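Local structure of cytoplasmic protein (Bacillus cereus, 2O3L) at residues Met7-Ala12 with Glu45-Phe50; Lys22-Tyr27 with Ala69-Glu74. The protein is of unknown function; this DUF1048-family fragment of a longer protein is all-helical and folds as a left-handed superhelix. All blocks are in the same frame, centred on the assembly; numbering follows the deposited sequence.

Contact 1: Met7-Ala12 with Glu45-Phe50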
HETATM    1  N   MSE A   7      -6.277  -8.470   2.663  1.00 39.05           N
HETATM    2  CA  MSE A   7      -7.185  -7.918   1.648  1.00 40.02           C
HETATM    3  C   MSE A   7      -8.563  -7.569   2.270  1.00 41.29           C
HETATM    4  O   MSE A   7      -9.188  -6.593   1.889  1.00 39.89           O
HETATM    5  CB  MSE A   7      -7.334  -8.868   0.469  1.00 41.28           C
HETATM    6  CG  MSE A   7      -6.043  -9.113  -0.287  1.00 37.39           C
HETATM    7 SE   MSE A   7      -5.141  -7.491  -0.869  0.70 41.34          SE
HETATM    8  CE  MSE A   7      -3.697  -7.451   0.634  1.00 45.99           C
ATOM      9  N   ALA A   8      -8.987  -8.325   3.277  1.00 40.09           N
ATOM     10  CA  ALA A   8     -10.225  -8.007   3.991  1.00 39.55           C
ATOM     11  C   ALA A   8     -10.127  -6.660   4.725  1.00 40.91           C
ATOM     12  O   ALA A   8     -11.081  -5.870   4.745  1.00 39.98           O
ATOM     13  CB  ALA A   8     -10.550  -9.107   4.960  1.00 41.57           C
ATOM     14  N   ARG A   9      -8.970  -6.394   5.321  1.00 39.30           N
ATOM     15  CA  ARG A   9      -8.728  -5.127   5.932  1.00 38.92           C
ATOM     16  C   ARG A   9      -8.777  -3.979   4.939  1.00 40.11           C
ATOM     17  O   ARG A   9      -9.249  -2.879   5.274  1.00 38.89           O
ATOM     18  CB  ARG A   9      -7.407  -5.166   6.673  1.00 39.68           C
ATOM     19  CG  ARG A   9      -7.522  -6.113   7.873  1.00 44.76           C
ATOM     20  CD  ARG A   9      -6.213  -6.412   8.565  1.00 44.38           C
ATOM     21  NE  ARG A   9      -5.438  -5.198   8.730  1.00 49.77           N
ATOM     22  CZ  ARG A   9      -4.301  -5.124   9.395  1.00 51.60           C
ATOM     23  NH1 ARG A   9      -3.801  -6.199  10.007  1.00 61.75           N
ATOM     24  NH2 ARG A   9      -3.690  -3.949   9.475  1.00 47.60           N
ATOM     25  N   VAL A  10      -8.300  -4.215   3.717  1.00 36.90           N
ATOM     26  CA  VAL A  10      -8.362  -3.189   2.670  1.00 40.73           C
ATOM     27  C   VAL A  10      -9.819  -2.918   2.313  1.00 39.02           C
ATOM     28  O   VAL A  10     -10.228  -1.784   2.192  1.00 40.46           O
ATOM     29  CB  VAL A  10      -7.564  -3.589   1.401  1.00 41.99           C
ATOM     30  CG1 VAL A  10      -7.800  -2.621   0.270  1.00 43.09           C
ATOM     31  CG2 VAL A  10      -6.060  -3.595   1.722  1.00 47.50           C
ATOM     32  N   ALA A  11     -10.596  -3.973   2.218  1.00 40.62           N
ATOM     33  CA  ALA A  11     -11.999  -3.872   1.871  1.00 40.07           C
ATOM     34  C   ALA A  11     -12.795  -3.151   2.932  1.00 40.43           C
ATOM     35  O   ALA A  11     -13.907  -2.731   2.657  1.00 39.87           O
ATOM     36  CB  ALA A  11     -12.562  -5.238   1.629  1.00 41.04           C
ATOM     37  N   ALA A  12     -12.234  -2.990   4.131  1.00 38.49           N
ATOM     38  CA  ALA A  12     -12.970  -2.344   5.212  1.00 39.43           C
ATOM     39  C   ALA A  12     -12.653  -0.857   5.194  1.00 39.11           C
ATOM     40  O   ALA A  12     -13.294  -0.094   5.842  1.00 38.83           O
ATOM     41  CB  ALA A  12     -12.601  -2.937   6.565  1.00 39.36           C
ATOM     42  N   GLU A  45       2.667  -3.384   5.535  1.00 38.32           N
ATOM     43  CA  GLU A  45       3.009  -2.178   6.256  1.00 40.54           C
ATOM     44  C   GLU A  45       2.134  -1.037   5.775  1.00 38.44           C
ATOM     45  O   GLU A  45       1.663  -0.216   6.570  1.00 38.94           O
ATOM     46  CB  GLU A  45       4.492  -1.826   6.130  1.00 38.70           C
ATOM     47  CG  GLU A  45       5.413  -2.809   6.801  1.00 40.43           C
ATOM     48  CD  GLU A  45       5.360  -2.794   8.332  1.00 31.82           C
ATOM     49  OE1 GLU A  45       4.575  -2.017   8.942  1.00 38.64           O
ATOM     50  OE2 GLU A  45       6.149  -3.551   8.913  1.00 33.90           O
ATOM     51  N   LEU A  46       1.907  -0.993   4.477  1.00 37.55           N
ATOM     52  CA  LEU A  46       1.107   0.066   3.917  1.00 39.44           C
ATOM     53  C   LEU A  46      -0.359  -0.010   4.392  1.00 41.35           C
ATOM     54  O   LEU A  46      -0.993   1.042   4.615  1.00 41.65           O
ATOM     55  CB  LEU A  46       1.176   0.077   2.405  1.00 41.71           C
ATOM     56  CG  LEU A  46       0.406   1.217   1.709  1.00 49.00           C
ATOM     57  CD1 LEU A  46       1.151   2.531   1.917  1.00 46.49           C
ATOM     58  CD2 LEU A  46       0.293   0.896   0.232  1.00 49.84           C
ATOM     59  N   ILE A  47      -0.876  -1.223   4.585  1.00 37.72           N
ATOM     60  CA  ILE A  47      -2.243  -1.387   5.081  1.00 36.60           C
ATOM     61  C   ILE A  47      -2.325  -0.932   6.546  1.00 39.25           C
ATOM     62  O   ILE A  47      -3.318  -0.348   6.956  1.00 38.62           O
ATOM     63  CB  ILE A  47      -2.693  -2.864   4.954  1.00 37.80           C
ATOM     64  CG1 ILE A  47      -2.847  -3.205   3.459  1.00 44.86           C
ATOM     65  CG2 ILE A  47      -3.969  -3.146   5.733  1.00 41.30           C
ATOM     66  CD1 ILE A  47      -2.838  -4.688   3.153  1.00 47.23           C
ATOM     67  N   ASP A  48      -1.298  -1.213   7.346  1.00 37.84           N
ATOM     68  CA  ASP A  48      -1.256  -0.665   8.697  1.00 39.00           C
ATOM     69  C   ASP A  48      -1.317   0.874   8.651  1.00 39.26           C
ATOM     70  O   ASP A  48      -2.014   1.508   9.438  1.00 40.03           O
ATOM     71  CB  ASP A  48       0.001  -1.084   9.453  1.00 37.14           C
ATOM     72  CG  ASP A  48      -0.136  -2.414  10.153  1.00 48.56           C
ATOM     73  OD1 ASP A  48      -1.267  -2.893  10.309  1.00 52.12           O
ATOM     74  OD2 ASP A  48       0.897  -2.982  10.560  1.00 50.58           O
ATOM     75  N   LEU A  49      -0.540   1.464   7.762  1.00 39.87           N
ATOM     76  CA  LEU A  49      -0.472   2.931   7.666  1.00 40.38           C
ATOM     77  C   LEU A  49      -1.828   3.508   7.188  1.00 38.64           C
ATOM     78  O   LEU A  49      -2.311   4.471   7.733  1.00 39.72           O
ATOM     79  CB  LEU A  49       0.627   3.333   6.707  1.00 38.39           C
ATOM     80  CG  LEU A  49       0.926   4.826   6.515  1.00 46.10           C
ATOM     81  CD1 LEU A  49       1.690   5.349   7.665  1.00 41.87           C
ATOM     82  CD2 LEU A  49       1.704   5.070   5.225  1.00 44.18           C
ATOM     83  N   PHE A  50      -2.409   2.906   6.166  1.00 38.70           N
ATOM     84  CA  PHE A  50      -3.705   3.299   5.657  1.00 39.85           C
ATOM     85  C   PHE A  50      -4.821   3.096   6.686  1.00 41.97           C
ATOM     86  O   PHE A  50      -5.690   3.972   6.832  1.00 43.09           O
ATOM     87  CB  PHE A  50      -4.049   2.535   4.368  1.00 40.66           C
ATOM     88  CG  PHE A  50      -3.476   3.112   3.109  1.00 38.03           C
ATOM     89  CD1 PHE A  50      -2.424   3.987   3.109  1.00 40.03           C
ATOM     90  CD2 PHE A  50      -3.997   2.708   1.870  1.00 42.48           C
ATOM     91  CE1 PHE A  50      -1.900   4.487   1.907  1.00 40.47           C
ATOM     92  CE2 PHE A  50      -3.504   3.229   0.681  1.00 44.80           C
ATOM     93  CZ  PHE A  50      -2.440   4.115   0.692  1.00 40.71           C
TER
HETATM   94  O   HOH W   1      -0.699  -5.899  11.507  1.00 56.34           O
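With CG of Arg9 lying anti to its carbonyl carbon and the chain bent at chi3 (44°), the guanidinium of Arg9 is carried past CG2 of Ile47 to the carboxylate of Asp48. NH2 of Arg9 donates to OD1 of Asp48 at 2.8 Å, with an N-H...O angle of 148°. The acceptor lies in the guanidinium plane and is met nearly along its C-O axis, so OD1 of Asp48 sits at the guanidinium edge, the two planes slightly turned against each other. The carboxylate of Glu51 also pairs with NH2, and a water accepts a weak bond from NH1 while donating to OD1 of Asp48. The contact joins helix 2-11 to helix 36-56 in the left-handed superhelix; the two segments run 27° apart with axes 10.3 Å from each other, a spacing spanned by Ile47 and, on the outside, by Arg9. The CB of Ile47 is directed toward helix 2-11. Its CG2 lies 3.8 Å from NH2 of Arg9, while its CG1 meets CG2 of Val10 at 3.7 Å, the two side chains crossing at about a right angle. Selenomethionine Met7 bends back so that its CE comes 3.8 Å from CD1 of Ile47. Phe21 of helix 15-31 touches both Val10 and Ile47.

Contact 2: Lys22-Tyr27 with Ala69-Glu74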
ATOM      1  N   LYS A  22      -5.211  -0.362  -4.435  1.00 39.43           N
ATOM      2  CA  LYS A  22      -5.203  -1.152  -5.656  1.00 41.28           C
ATOM      3  C   LYS A  22      -4.235  -0.587  -6.697  1.00 40.53           C
ATOM      4  O   LYS A  22      -3.528  -1.345  -7.371  1.00 38.30           O
ATOM      5  CB  LYS A  22      -6.605  -1.176  -6.237  1.00 40.09           C
ATOM      6  CG  LYS A  22      -6.703  -1.961  -7.522  1.00 46.47           C
ATOM      7  CD  LYS A  22      -8.158  -2.143  -8.006  1.00 48.34           C
ATOM      8  CE  LYS A  22      -8.738  -0.904  -8.649  1.00 55.30           C
ATOM      9  NZ  LYS A  22      -9.940  -1.330  -9.364  1.00 68.70           N
ATOM     10  N   LYS A  23      -4.207   0.736  -6.821  1.00 40.75           N
ATOM     11  CA  LYS A  23      -3.265   1.400  -7.735  1.00 40.27           C
ATOM     12  C   LYS A  23      -1.796   1.034  -7.359  1.00 37.42           C
ATOM     13  O   LYS A  23      -1.034   0.631  -8.186  1.00 39.06           O
ATOM     14  CB  LYS A  23      -3.492   2.909  -7.765  1.00 38.88           C
ATOM     15  CG  LYS A  23      -4.699   3.391  -8.560  1.00 38.00           C
ATOM     16  CD  LYS A  23      -4.929   4.915  -8.489  1.00 37.62           C
ATOM     17  CE  LYS A  23      -3.720   5.756  -8.933  1.00 44.49           C
ATOM     18  NZ  LYS A  23      -3.978   7.236  -9.207  1.00 42.01           N
ATOM     19  N   ILE A  24      -1.460   1.138  -6.092  1.00 39.81           N
ATOM     20  CA  ILE A  24      -0.142   0.834  -5.563  1.00 36.54           C
ATOM     21  C   ILE A  24       0.236  -0.635  -5.684  1.00 37.40           C
ATOM     22  O   ILE A  24       1.367  -0.981  -6.062  1.00 34.26           O
ATOM     23  CB  ILE A  24      -0.089   1.234  -4.100  1.00 39.73           C
ATOM     24  CG1 ILE A  24      -0.212   2.753  -4.004  1.00 38.27           C
ATOM     25  CG2 ILE A  24       1.232   0.788  -3.477  1.00 36.13           C
ATOM     26  CD1 ILE A  24      -0.323   3.256  -2.594  1.00 40.62           C
ATOM     27  N   GLN A  25      -0.718  -1.507  -5.368  1.00 35.72           N
ATOM     28  CA  GLN A  25      -0.492  -2.944  -5.534  1.00 40.49           C
ATOM     29  C   GLN A  25      -0.163  -3.266  -6.999  1.00 40.17           C
ATOM     30  O   GLN A  25       0.826  -3.968  -7.310  1.00 38.16           O
ATOM     31  CB  GLN A  25      -1.724  -3.706  -5.049  1.00 41.68           C
ATOM     32  CG  GLN A  25      -1.567  -5.176  -5.028  1.00 52.16           C
ATOM     33  CD  GLN A  25      -2.743  -5.846  -4.381  1.00 53.11           C
ATOM     34  OE1 GLN A  25      -3.883  -5.503  -4.686  1.00 57.88           O
ATOM     35  NE2 GLN A  25      -2.480  -6.813  -3.475  1.00 46.82           N
ATOM     36  N   ASN A  26      -0.934  -2.700  -7.915  1.00 37.79           N
ATOM     37  CA  ASN A  26      -0.666  -2.933  -9.314  1.00 37.78           C
ATOM     38  C   ASN A  26       0.673  -2.316  -9.740  1.00 35.72           C
ATOM     39  O   ASN A  26       1.423  -2.914 -10.530  1.00 35.29           O
ATOM     40  CB  ASN A  26      -1.819  -2.435 -10.184  1.00 37.52           C
ATOM     41  CG  ASN A  26      -2.976  -3.419 -10.217  1.00 48.87           C
ATOM     42  OD1 ASN A  26      -2.900  -4.461 -10.884  1.00 57.13           O
ATOM     43  ND2 ASN A  26      -4.042  -3.112  -9.482  1.00 44.75           N
ATOM     44  N   TYR A  27       0.961  -1.122  -9.253  1.00 35.09           N
ATOM     45  CA  TYR A  27       2.207  -0.459  -9.637  1.00 34.68           C
ATOM     46  C   TYR A  27       3.406  -1.368  -9.225  1.00 34.41           C
ATOM     47  O   TYR A  27       4.333  -1.623  -9.995  1.00 34.40           O
ATOM     48  CB  TYR A  27       2.314   0.922  -9.020  1.00 33.76           C
ATOM     49  CG  TYR A  27       3.589   1.626  -9.430  1.00 32.48           C
ATOM     50  CD1 TYR A  27       4.811   1.359  -8.782  1.00 37.74           C
ATOM     51  CD2 TYR A  27       3.587   2.548 -10.442  1.00 36.20           C
ATOM     52  CE1 TYR A  27       5.983   2.019  -9.158  1.00 32.73           C
ATOM     53  CE2 TYR A  27       4.752   3.211 -10.841  1.00 39.99           C
ATOM     54  CZ  TYR A  27       5.937   2.935 -10.207  1.00 36.35           C
ATOM     55  OH  TYR A  27       7.052   3.580 -10.631  1.00 38.63           O
ATOM     56  N   ALA A  69       2.093   7.065  -8.357  1.00 40.51           N
ATOM     57  CA  ALA A  69       3.193   6.298  -8.933  1.00 40.50           C
ATOM     58  C   ALA A  69       4.508   6.635  -8.249  1.00 39.21           C
ATOM     59  O   ALA A  69       5.308   5.759  -7.974  1.00 41.09           O
ATOM     60  CB  ALA A  69       3.312   6.544 -10.457  1.00 39.70           C
ATOM     61  N   SER A  70       4.721   7.913  -7.952  1.00 40.18           N
ATOM     62  CA  SER A  70       5.947   8.321  -7.322  1.00 41.37           C
ATOM     63  C   SER A  70       6.010   7.814  -5.866  1.00 40.99           C
ATOM     64  O   SER A  70       7.080   7.427  -5.400  1.00 40.20           O
ATOM     65  CB  SER A  70       6.114   9.827  -7.425  1.00 41.20           C
ATOM     66  OG  SER A  70       7.161  10.224  -6.599  1.00 48.13           O
ATOM     67  N   PHE A  71       4.875   7.787  -5.178  1.00 37.49           N
ATOM     68  CA  PHE A  71       4.766   7.167  -3.866  1.00 38.31           C
ATOM     69  C   PHE A  71       5.138   5.664  -3.919  1.00 39.79           C
ATOM     70  O   PHE A  71       5.981   5.192  -3.155  1.00 36.57           O
ATOM     71  CB  PHE A  71       3.341   7.320  -3.322  1.00 36.63           C
ATOM     72  CG  PHE A  71       3.150   6.733  -1.967  1.00 36.92           C
ATOM     73  CD1 PHE A  71       3.625   7.391  -0.846  1.00 37.90           C
ATOM     74  CD2 PHE A  71       2.547   5.500  -1.801  1.00 37.36           C
ATOM     75  CE1 PHE A  71       3.460   6.827   0.421  1.00 37.22           C
ATOM     76  CE2 PHE A  71       2.385   4.930  -0.546  1.00 40.88           C
ATOM     77  CZ  PHE A  71       2.862   5.598   0.571  1.00 37.03           C
ATOM     78  N   ALA A  72       4.509   4.936  -4.834  1.00 38.42           N
ATOM     79  CA  ALA A  72       4.708   3.508  -4.942  1.00 40.79           C
ATOM     80  C   ALA A  72       6.141   3.240  -5.353  1.00 43.78           C
ATOM     81  O   ALA A  72       6.786   2.333  -4.824  1.00 44.84           O
ATOM     82  CB  ALA A  72       3.724   2.907  -5.915  1.00 40.98           C
ATOM     83  N   ASP A  73       6.670   4.120  -6.190  1.00 42.68           N
ATOM     84  CA  ASP A  73       7.989   3.979  -6.719  1.00 44.74           C
ATOM     85  C   ASP A  73       8.972   4.113  -5.573  1.00 45.16           C
ATOM     86  O   ASP A  73       9.910   3.342  -5.484  1.00 44.55           O
ATOM     87  CB  ASP A  73       8.235   5.022  -7.805  1.00 47.00           C
ATOM     88  CG  ASP A  73       9.462   4.757  -8.584  1.00 51.16           C
ATOM     89  OD1 ASP A  73       9.587   3.635  -9.114  1.00 63.99           O
ATOM     90  OD2 ASP A  73      10.294   5.670  -8.687  1.00 60.07           O
ATOM     91  N   GLU A  74       8.731   5.053  -4.672  1.00 44.46           N
ATOM     92  CA  GLU A  74       9.602   5.242  -3.520  1.00 46.65           C
ATOM     93  C   GLU A  74       9.390   4.159  -2.462  1.00 51.30           C
ATOM     94  O   GLU A  74      10.213   3.949  -1.594  1.00 56.43           O
ATOM     95  CB  GLU A  74       9.337   6.597  -2.886  1.00 46.99           C
ATOM     96  CG  GLU A  74      10.487   7.096  -2.047  1.00 57.71           C
ATOM     97  CD  GLU A  74      10.188   8.427  -1.391  1.00 70.97           C
ATOM     98  OE1 GLU A  74       9.280   9.143  -1.883  1.00 76.65           O
ATOM     99  OE2 GLU A  74      10.859   8.745  -0.374  1.00 77.80           O
TER
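Tyr27 reaches from helix 15-31 to helix 68-82, two non-consecutive helices of the left-handed superhelix whose segments cross at -52° with axes 9.4 Å apart. Its ring swings out with CG opposite the backbone N (chi1 -179°) and lies against Ala69, Ala72 and Asp73. The CB of Ala72, directed toward helix 15-31, sits 3.4 Å from CD1 of Tyr27, an approach oblique to the ring. Along the CD2-CE2 edge, CE2 of Tyr27 is 3.7 Å from CB of Ala69, and on the same side of the ring plane as Ala72 the O of Ala69 stands over the face, displaced toward the rim. With only methyls at Ala69 and Ala72, the ring comes close to the backbone, CE1 of Tyr27 lying 3.7 Å from N of Asp73. Ile24 turns CG1 anti to its carbonyl carbon; with an extended second torsion, this brings CD1 of Ile24 to 3.7 Å from CD2 of Phe71, while CG2 of Ile24 faces CB of Ala72 at 4.1 Å. Leu46 of helix 36-56 packs on Ile24 and Phe71, and Phe31 stacks on Tyr27. OH of Tyr27 donates to OD1 of Asp73 at 3.0 Å from above the carboxylate plane, ring and carboxylate being 78° apart.

Contact 1 and contact 2 lie on opposite sides of the chain's centre, their own centres about 15 Å apart, and their segments alternate along the sequence. Direct packing nevertheless ties them together. CD1 of Leu46, from the 45-50 segment, meets CE2 of Phe71 at 3.7 Å, and CD2 of Leu46 lies at the same 3.7 Å from CD1 of Ile24. On a second route, SE of Met7 approaches NE2 of Gln25 at 3.8 Å. Helix 36-56 thus takes part on both sides: Leu46 packs on helices 15-31 and 68-82, while Ile47 faces helix 2-11 and also touches Phe21. Both contacts pair a buried apolar part with a polar bond to an exposed aspartate.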